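PDB 4YE5: peptidoglycan synthetase penicillin-binding protein 3 from Bifidobacterium adolescentis, which probably binds penicillin and, as a member of the transpeptidase family, is thought to cross-link the peptide stems of cell-wall peptidoglycan. Local coordinates for residues V315-Q320 and G346-G351; F366-A371 and G382-S387. All coordinates share one frame; numbering follows the deposited sequence.

Contact 1 (V315-Q320 and G346-G351); sequences VTVEGQ and GMVIAG
Val348 CG1 is the methyl on which this contact turns, touching two valines of strand 315-317 at once. It lies 3.9 Å from Val315 CG1 and 4.1 Å from Val317 CG2, so alternate residues on one face of the strand meet a single branch of the helix residue. That methyl stands anti to the backbone N of Val348 (chi1 166°), a rotation that carries it off the helix and across to the strand. Val315 and Val348 meet at a slant, whereas the side chains of Val317 and Val348 run past one another in opposite senses. This is the tight part, built wholly from methyl groups. Phe400 also touches Val348.

Toward Ile349 the packing thins: its CG1 comes no nearer than 4.5 Å to Val315 CG2, and Phe309 and Pro312 are its further neighbours. The other strand face, carrying Thr316, looks away from the helix and is exposed, as are Glu318 and Gly319 at the turn. There Val317 N bonds to Gln320 O and Gln320 N to Val317 O, both at 2.7 Å, while Glu318 makes a salt bridge with Arg392. The axes of 315-317 and 346-350 come within 9.5 Å at 44°. The whole is a beta-hairpin with a type I' turn, strands 314-317 and 320-323, laid by its apolar face against helix 344-350 of the transpeptidase domain.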
ATOM      1  N   VAL A 315      -0.809  23.083  35.789  1.00 37.27           N
ATOM      2  CA  VAL A 315      -0.873  22.255  36.979  1.00 36.67           C
ATOM      3  C   VAL A 315       0.497  21.645  37.235  1.00 41.54           C
ATOM      4  O   VAL A 315       1.225  21.305  36.302  1.00 42.41           O
ATOM      5  CB  VAL A 315      -1.977  21.170  36.891  1.00 41.14           C
ATOM      6  CG1 VAL A 315      -1.640  20.130  35.844  1.00 40.26           C
ATOM      7  CG2 VAL A 315      -2.195  20.515  38.258  1.00 45.35           C
ATOM      8  N   THR A 316       0.858  21.545  38.507  1.00 45.32           N
ATOM      9  CA  THR A 316       2.132  20.965  38.881  1.00 51.21           C
ATOM     10  C   THR A 316       1.925  19.658  39.640  1.00 49.61           C
ATOM     11  O   THR A 316       1.213  19.610  40.635  1.00 45.92           O
ATOM     12  CB  THR A 316       2.967  21.950  39.711  1.00 55.94           C
ATOM     13  OG1 THR A 316       3.181  23.141  38.943  1.00 55.50           O
ATOM     14  CG2 THR A 316       4.309  21.337  40.063  1.00 57.49           C
ATOM     15  N   VAL A 317       2.537  18.593  39.146  1.00 47.40           N
ATOM     16  CA  VAL A 317       2.393  17.289  39.767  1.00 51.74           C
ATOM     17  C   VAL A 317       3.767  16.671  39.935  1.00 50.41           C
ATOM     18  O   VAL A 317       4.538  16.598  38.977  1.00 50.35           O
ATOM     19  CB  VAL A 317       1.514  16.357  38.909  1.00 61.26           C
ATOM     20  CG1 VAL A 317       1.735  14.903  39.295  1.00 65.60           C
ATOM     21  CG2 VAL A 317       0.051  16.737  39.046  1.00 63.99           C
ATOM     22  N   GLU A 318       4.075  16.243  41.156  1.00 48.70           N
ATOM     23  CA  GLU A 318       5.370  15.636  41.461  1.00 55.01           C
ATOM     24  C   GLU A 318       6.546  16.431  40.895  1.00 52.47           C
ATOM     25  O   GLU A 318       7.425  15.869  40.238  1.00 54.95           O
ATOM     26  CB  GLU A 318       5.425  14.211  40.922  1.00 62.17           C
ATOM     27  CG  GLU A 318       4.351  13.302  41.474  1.00 70.33           C
ATOM     28  CD  GLU A 318       4.475  11.894  40.934  1.00 76.25           C
ATOM     29  OE1 GLU A 318       5.613  11.374  40.892  1.00 79.48           O
ATOM     30  OE2 GLU A 318       3.441  11.315  40.538  1.00 75.81           O
ATOM     31  N   GLY A 319       6.539  17.740  41.127  1.00 52.32           N
ATOM     32  CA  GLY A 319       7.599  18.610  40.650  1.00 53.41           C
ATOM     33  C   GLY A 319       7.568  18.898  39.159  1.00 53.60           C
ATOM     34  O   GLY A 319       8.439  19.592  38.639  1.00 54.55           O
ATOM     35  N   GLN A 320       6.569  18.373  38.458  1.00 49.06           N
ATOM     36  CA  GLN A 320       6.472  18.607  37.020  1.00 48.90           C
ATOM     37  C   GLN A 320       5.323  19.552  36.697  1.00 50.30           C
ATOM     38  O   GLN A 320       4.219  19.389  37.214  1.00 52.23           O
ATOM     39  CB  GLN A 320       6.294  17.286  36.262  1.00 52.33           C
ATOM     40  CG  GLN A 320       7.481  16.348  36.367  1.00 54.94           C
ATOM     41  CD  GLN A 320       8.760  16.969  35.832  1.00 56.43           C
ATOM     42  OE1 GLN A 320       8.760  17.618  34.781  1.00 55.26           O
ATOM     43  NE2 GLN A 320       9.856  16.776  36.558  1.00 57.12           N
ATOM     44  N   GLY A 346      -6.205  19.525  31.723  1.00 30.08           N
ATOM     45  CA  GLY A 346      -7.384  18.737  32.048  1.00 30.00           C
ATOM     46  C   GLY A 346      -7.137  17.232  32.034  1.00 26.16           C
ATOM     47  O   GLY A 346      -7.642  16.509  32.895  1.00 30.52           O
HETATM   48  N   MSE A 347      -6.354  16.762  31.069  1.00 23.44           N
HETATM   49  CA  MSE A 347      -6.059  15.335  30.957  1.00 22.99           C
HETATM   50  C   MSE A 347      -5.234  14.856  32.148  1.00 28.28           C
HETATM   51  O   MSE A 347      -5.459  13.776  32.685  1.00 29.29           O
HETATM   52  CB  MSE A 347      -5.313  15.019  29.656  1.00 21.59           C
HETATM   53  CG  MSE A 347      -6.145  15.147  28.381  1.00 20.20           C
HETATM   54 SE   MSE A 347      -7.682  13.952  28.368  0.62 25.50          SE
HETATM   55  CE  MSE A 347      -6.833  12.233  28.010  1.00 19.42           C
ATOM     56  N   VAL A 348      -4.260  15.660  32.546  1.00 25.21           N
ATOM     57  CA  VAL A 348      -3.456  15.334  33.727  1.00 29.03           C
ATOM     58  C   VAL A 348      -4.310  15.254  34.985  1.00 31.42           C
ATOM     59  O   VAL A 348      -4.180  14.317  35.775  1.00 29.74           O
ATOM     60  CB  VAL A 348      -2.323  16.350  33.920  1.00 30.40           C
ATOM     61  CG1 VAL A 348      -1.696  16.225  35.325  1.00 32.69           C
ATOM     62  CG2 VAL A 348      -1.295  16.179  32.798  1.00 32.64           C
ATOM     63  N   ILE A 349      -5.187  16.231  35.167  1.00 28.49           N
ATOM     64  CA  ILE A 349      -6.089  16.210  36.308  1.00 33.11           C
ATOM     65  C   ILE A 349      -7.040  15.012  36.248  1.00 33.67           C
ATOM     66  O   ILE A 349      -7.157  14.260  37.213  1.00 36.53           O
ATOM     67  CB  ILE A 349      -6.899  17.516  36.421  1.00 31.83           C
ATOM     68  CG1 ILE A 349      -5.949  18.687  36.684  1.00 36.30           C
ATOM     69  CG2 ILE A 349      -7.939  17.395  37.552  1.00 31.79           C
ATOM     70  CD1 ILE A 349      -6.611  20.044  36.717  1.00 37.52           C
ATOM     71  N   ALA A 350      -7.701  14.825  35.107  1.00 28.28           N
ATOM     72  CA  ALA A 350      -8.657  13.728  34.950  1.00 27.99           C
ATOM     73  C   ALA A 350      -8.007  12.357  35.127  1.00 32.86           C
ATOM     74  O   ALA A 350      -8.622  11.441  35.653  1.00 33.63           O
ATOM     75  CB  ALA A 350      -9.345  13.803  33.578  1.00 25.69           C
ATOM     76  N   GLY A 351      -6.764  12.219  34.681  1.00 32.78           N
ATOM     77  CA  GLY A 351      -6.118  10.919  34.653  1.00 29.17           C
ATOM     78  C   GLY A 351      -5.442  10.542  35.954  1.00 33.64           C
ATOM     79  O   GLY A 351      -4.734   9.536  36.015  1.00 32.51           O
TER

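Contact 2 (F366-A371 and G382-S387); sequences FGIGQA and GVLHPS
Leu384 and Ile368 supply the apolar side of this contact, with Ile368 CG2 resting 4.3 Å from Leu384 CB. The CA-CB bond of Leu384 points at the facing loop. Tyr404 and Ile363 touch both side chains, and Tyr360 also reaches Leu384, so the pair is packed against helix 356-365 as well as against each other.

Side chain against backbone is the second kind of contact. With CG of Leu384 anti to its backbone N (chi1 173°), CD2 of that residue approaches the carbonyl oxygen Ile368 O at 4.0 Å, and Leu384 CB sits 4.3 Å from Gly369 CA. Both are van der Waals contacts; no hydrogen bond joins the two segments.

The loop 366-371 leaves helix 356-365 through a Schellman motif, in which Gly367 has positive phi (98°), and continues as a type II beta turn from Gly367 to Gln370. Gly369 sits in that turn at a positive phi of its own (84°), its CA facing Leu384 CB.

Backbone against backbone, Gly369 CA lies 4.5 Å from Gly382 O, and Gly369 CA and Gly382 CA, 5.0 Å apart, are the nearest CA pair between the segments. Polar bonds instead tie each strip to other parts of the domain: Gln410 NE2 bonds to Gln370 O, and Thr405 OG1 pairs with Val383 N.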
ATOM      1  N   PHE A 366      -5.283   0.122  21.398  1.00 20.44           N
ATOM      2  CA  PHE A 366      -5.746   0.768  20.153  1.00 16.96           C
ATOM      3  C   PHE A 366      -4.839   0.465  18.956  1.00 18.61           C
ATOM      4  O   PHE A 366      -5.072   0.957  17.842  1.00 21.47           O
ATOM      5  CB  PHE A 366      -5.854   2.284  20.338  1.00 17.07           C
ATOM      6  CG  PHE A 366      -7.143   2.742  20.970  1.00 18.51           C
ATOM      7  CD1 PHE A 366      -8.240   3.065  20.181  1.00 19.42           C
ATOM      8  CD2 PHE A 366      -7.259   2.855  22.348  1.00 17.88           C
ATOM      9  CE1 PHE A 366      -9.433   3.506  20.758  1.00 19.41           C
ATOM     10  CE2 PHE A 366      -8.442   3.281  22.939  1.00 22.27           C
ATOM     11  CZ  PHE A 366      -9.534   3.607  22.151  1.00 20.32           C
ATOM     12  N   GLY A 367      -3.807  -0.348  19.172  1.00 25.51           N
ATOM     13  CA  GLY A 367      -2.907  -0.748  18.087  1.00 22.23           C
ATOM     14  C   GLY A 367      -1.605   0.049  18.003  1.00 24.19           C
ATOM     15  O   GLY A 367      -0.799  -0.150  17.085  1.00 19.84           O
ATOM     16  N   ILE A 368      -1.390   0.955  18.951  1.00 23.43           N
ATOM     17  CA  ILE A 368      -0.185   1.809  18.927  1.00 18.30           C
ATOM     18  C   ILE A 368       1.025   0.970  19.301  1.00 23.80           C
ATOM     19  O   ILE A 368       0.964   0.192  20.253  1.00 23.12           O
ATOM     20  CB  ILE A 368      -0.325   2.987  19.917  1.00 22.85           C
ATOM     21  CG1 ILE A 368      -1.571   3.829  19.590  1.00 21.12           C
ATOM     22  CG2 ILE A 368       0.917   3.862  19.946  1.00 17.39           C
ATOM     23  CD1 ILE A 368      -1.806   4.061  18.114  1.00 18.19           C
ATOM     24  N   GLY A 369       2.122   1.122  18.558  1.00 18.12           N
ATOM     25  CA  GLY A 369       3.344   0.383  18.845  1.00 21.25           C
ATOM     26  C   GLY A 369       3.362  -1.016  18.238  1.00 25.99           C
ATOM     27  O   GLY A 369       4.310  -1.768  18.421  1.00 27.24           O
ATOM     28  N   GLN A 370       2.308  -1.368  17.507  1.00 25.23           N
ATOM     29  CA  GLN A 370       2.226  -2.684  16.885  1.00 28.49           C
ATOM     30  C   GLN A 370       2.088  -2.580  15.367  1.00 25.18           C
ATOM     31  O   GLN A 370       1.520  -1.611  14.841  1.00 20.49           O
ATOM     32  CB  GLN A 370       1.033  -3.441  17.461  1.00 34.04           C
ATOM     33  CG  GLN A 370       1.007  -3.448  18.973  1.00 44.67           C
ATOM     34  CD  GLN A 370      -0.356  -3.777  19.509  1.00 51.10           C
ATOM     35  OE1 GLN A 370      -0.859  -4.882  19.313  1.00 54.21           O
ATOM     36  NE2 GLN A 370      -0.979  -2.811  20.175  1.00 48.71           N
ATOM     37  N   ALA A 371       2.595  -3.581  14.660  1.00 24.90           N
ATOM     38  CA  ALA A 371       2.487  -3.604  13.214  1.00 26.62           C
ATOM     39  C   ALA A 371       1.010  -3.552  12.810  1.00 23.38           C
ATOM     40  O   ALA A 371       0.157  -4.151  13.467  1.00 26.73           O
ATOM     41  CB  ALA A 371       3.160  -4.860  12.663  1.00 25.79           C
ATOM     42  N   GLY A 382       6.217   1.990  14.830  1.00 27.39           N
ATOM     43  CA  GLY A 382       6.088   3.134  15.718  1.00 26.42           C
ATOM     44  C   GLY A 382       6.748   2.831  17.048  1.00 29.85           C
ATOM     45  O   GLY A 382       7.280   1.745  17.255  1.00 27.86           O
ATOM     46  N   VAL A 383       6.707   3.784  17.971  1.00 26.49           N
ATOM     47  CA  VAL A 383       7.381   3.599  19.250  1.00 27.45           C
ATOM     48  C   VAL A 383       6.433   3.875  20.400  1.00 26.48           C
ATOM     49  O   VAL A 383       5.822   4.930  20.462  1.00 24.12           O
ATOM     50  CB  VAL A 383       8.620   4.522  19.377  1.00 32.32           C
ATOM     51  CG1 VAL A 383       9.257   4.376  20.753  1.00 34.90           C
ATOM     52  CG2 VAL A 383       9.638   4.203  18.292  1.00 34.23           C
ATOM     53  N   LEU A 384       6.302   2.906  21.293  1.00 22.81           N
ATOM     54  CA  LEU A 384       5.604   3.104  22.553  1.00 24.09           C
ATOM     55  C   LEU A 384       6.379   2.344  23.614  1.00 31.79           C
ATOM     56  O   LEU A 384       6.365   1.113  23.632  1.00 32.45           O
ATOM     57  CB  LEU A 384       4.174   2.574  22.471  1.00 20.05           C
ATOM     58  CG  LEU A 384       3.423   2.595  23.809  1.00 24.59           C
ATOM     59  CD1 LEU A 384       3.199   4.028  24.317  1.00 23.39           C
ATOM     60  CD2 LEU A 384       2.091   1.831  23.701  1.00 26.20           C
ATOM     61  N   HIS A 385       7.068   3.073  24.490  1.00 29.67           N
ATOM     62  CA  HIS A 385       7.919   2.445  25.503  1.00 26.47           C
ATOM     63  C   HIS A 385       7.115   1.783  26.612  1.00 31.15           C
ATOM     64  O   HIS A 385       6.062   2.290  26.995  1.00 30.42           O
ATOM     65  CB  HIS A 385       8.871   3.478  26.114  1.00 32.97           C
ATOM     66  CG  HIS A 385       9.808   4.090  25.126  1.00 33.23           C
ATOM     67  ND1 HIS A 385       9.815   5.440  24.841  1.00 39.71           N
ATOM     68  CD2 HIS A 385      10.754   3.532  24.333  1.00 37.42           C
ATOM     69  CE1 HIS A 385      10.725   5.687  23.916  1.00 35.70           C
ATOM     70  NE2 HIS A 385      11.314   4.549  23.596  1.00 38.89           N
ATOM     71  N   PRO A 386       7.611   0.638  27.128  1.00 32.51           N
ATOM     72  CA  PRO A 386       6.975  -0.037  28.267  1.00 34.23           C
ATOM     73  C   PRO A 386       6.801   0.923  29.441  1.00 35.61           C
ATOM     74  O   PRO A 386       7.657   1.781  29.663  1.00 33.66           O
ATOM     75  CB  PRO A 386       7.965  -1.156  28.625  1.00 38.46           C
ATOM     76  CG  PRO A 386       9.247  -0.823  27.898  1.00 41.44           C
ATOM     77  CD  PRO A 386       8.817  -0.074  26.665  1.00 32.06           C
ATOM     78  N   SER A 387       5.693   0.794  30.163  1.00 33.43           N
ATOM     79  CA  SER A 387       5.368   1.752  31.218  1.00 40.36           C
ATOM     80  C   SER A 387       6.399   1.801  32.345  1.00 44.41           C
ATOM     81  O   SER A 387       6.596   2.846  32.956  1.00 46.09           O
ATOM     82  CB  SER A 387       3.962   1.510  31.780  1.00 39.28           C
ATOM     83  OG  SER A 387       3.849   0.217  32.341  1.00 41.19           O
TER

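In the fold
Both contacts belong to the penicillin-binding transpeptidase domain and come in series along the chain, contact 1 closing before contact 2 opens. Their centres are 23 Å apart and their nearest atoms about 10 Å, so they do not touch. Helix 356-365 lies between them in sequence, starting soon after 346-351 and running into 366-371. Helix 290-299 is a shared neighbour: Met347 in the 346-351 segment, a selenomethionine, packs on it, as do Phe366 and Ile368 in the 366-371 segment. Near the start of that helix, Ser287 and Lys290 fit the SxxK pattern of penicillin-binding enzymes, and Met347 touches Lys290, so helix 344-350, rather than the hairpin packed on it, adjoins the probable active site.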